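Side-chain contact in putative fimbrium tip subunit Fim1C (Bacteroides ovatus, PDB 4EPS), which is probably a component of the fimbrial tip, the end of a surface filament that mediates cell adhesion and biofilm formation: residues Ala55-Asp58 / Glu59-Asn62. Sequence-based numbering, arbitrary orientation.
Sequences AILD and EINN. With GOL (glycerol), chain Q.
Ile56 sends its CG2 methyl anti to the backbone N, while Asn61 sets its CG anti to its own N (chi1 -171°); these two rotations bring the methyl over the face of the flat amide, with the side chains crossing at about a right angle. Ile56 CG2 lies 3.6 Å from Asn61 CG, almost straight above it, and is 3.8 Å from Asn61 OD1 and 3.9 Å from Asn61 ND2, so the contact is with the whole amide group and not with one polar atom. The methyl of Ile56 CG2 also rests 3.6 Å from Ile60 O.

The backbone between them folds as a type I beta turn from Leu57 to Ile60, closed by a hydrogen bond from Ile60 N to Leu57 O of 3.0 Å. The donor stands well above the carbonyl plane, and the N-H...O angle is a bent 143°. Asp58 and Glu59 fill the two corner positions; their side chains leave CA pointing away from the opposing half, which suits charged carboxylates that can stay in water. Leu57 and Ile60, at the turn's ends, bring their CD1 methyls to 4.4 Å, a loose apolar touch. Ile60 is buried and continues onto Leu48 and Ala50 of strand 45-52, the hairpin partner, and Ala50 makes backbone hydrogen bonds with both Leu57 and Ile60.

A glycerol, probably from the crystallisation liquor, links the carbonyl of the corner residue Asp58 to the amide of Asn61, just after the turn: its O1 donates to Asp58 O at 2.7 Å and receives a weak bond from Asn61 N at 2.9 Å. The type I turn thus interrupts strand 55-67 at the surface, beside the hairpin with strand 45-52. Its chemistry is divided: a nonpolar methyl lies over the Asn61 amide, while a polar hydroxyl meets the backbone donor and acceptor.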
# COMPACT_ATOMS: atom_id res chain seq x y z
N ALA A 55 -17.36 60.00 -34.21
CA ALA A 55 -17.39 59.28 -35.49
C ALA A 55 -16.17 58.38 -35.64
O ALA A 55 -15.07 58.76 -35.25
CB ALA A 55 -17.45 60.26 -36.65
N ILE A 56 -16.36 57.21 -36.27
CA ILE A 56 -15.27 56.29 -36.57
C ILE A 56 -14.41 56.90 -37.69
O ILE A 56 -14.96 57.37 -38.69
CB ILE A 56 -15.77 54.86 -36.95
CG1 ILE A 56 -16.68 54.26 -35.85
CG2 ILE A 56 -14.58 53.94 -37.24
CD1 ILE A 56 -17.57 53.07 -36.31
N LEU A 57 -13.08 56.90 -37.51
CA LEU A 57 -12.13 57.37 -38.52
C LEU A 57 -12.12 56.40 -39.68
O LEU A 57 -12.01 55.18 -39.46
CB LEU A 57 -10.70 57.52 -37.93
CG LEU A 57 -10.44 58.66 -36.95
CD1 LEU A 57 -9.00 58.63 -36.48
CD2 LEU A 57 -10.71 60.04 -37.59
N ASP A 58 -12.27 56.92 -40.91
CA ASP A 58 -12.28 56.10 -42.13
C ASP A 58 -11.01 55.27 -42.28
O ASP A 58 -11.07 54.18 -42.84
CB ASP A 58 -12.43 56.99 -43.38
CG ASP A 58 -13.74 57.75 -43.49
OD1 ASP A 58 -14.80 57.15 -43.19
OD2 ASP A 58 -13.71 58.92 -43.95
N GLU A 59 -9.88 55.81 -41.81
CA GLU A 59 -8.59 55.12 -41.91
C GLU A 59 -8.46 53.97 -40.89
O GLU A 59 -7.63 53.10 -41.11
CB GLU A 59 -7.41 56.11 -41.77
CG GLU A 59 -7.29 56.78 -40.40
CD GLU A 59 -6.05 57.62 -40.18
OE1 GLU A 59 -4.94 57.05 -40.08
OE2 GLU A 59 -6.20 58.86 -40.03
N ILE A 60 -9.23 53.99 -39.76
CA ILE A 60 -9.17 52.96 -38.68
C ILE A 60 -10.60 52.50 -38.35
O ILE A 60 -11.17 52.84 -37.30
CB ILE A 60 -8.38 53.45 -37.41
CG1 ILE A 60 -7.02 54.15 -37.78
CG2 ILE A 60 -8.12 52.25 -36.45
CD1 ILE A 60 -6.42 55.12 -36.74
N ASN A 61 -11.19 51.77 -39.28
CA ASN A 61 -12.56 51.30 -39.19
C ASN A 61 -12.56 49.81 -39.43
O ASN A 61 -12.46 49.37 -40.58
CB ASN A 61 -13.44 52.06 -40.22
CG ASN A 61 -14.93 51.82 -40.09
OD1 ASN A 61 -15.39 50.89 -39.44
ND2 ASN A 61 -15.72 52.68 -40.70
N ASN A 62 -12.60 49.02 -38.33
CA ASN A 62 -12.53 47.55 -38.39
C ASN A 62 -11.24 47.11 -39.08
O ASN A 62 -11.24 46.26 -39.95
CB ASN A 62 -13.77 46.94 -39.08
CG ASN A 62 -13.89 45.47 -38.82
OD1 ASN A 62 -13.47 44.99 -37.77
ND2 ASN A 62 -14.39 44.72 -39.79
C1 GOL Q . -9.61 50.61 -41.92
O1 GOL Q . -10.59 51.62 -42.11
C2 GOL Q . -9.57 49.69 -43.12
O2 GOL Q . -9.04 50.39 -44.25
C3 GOL Q . -8.70 48.49 -42.81
O3 GOL Q . -8.81 47.51 -43.83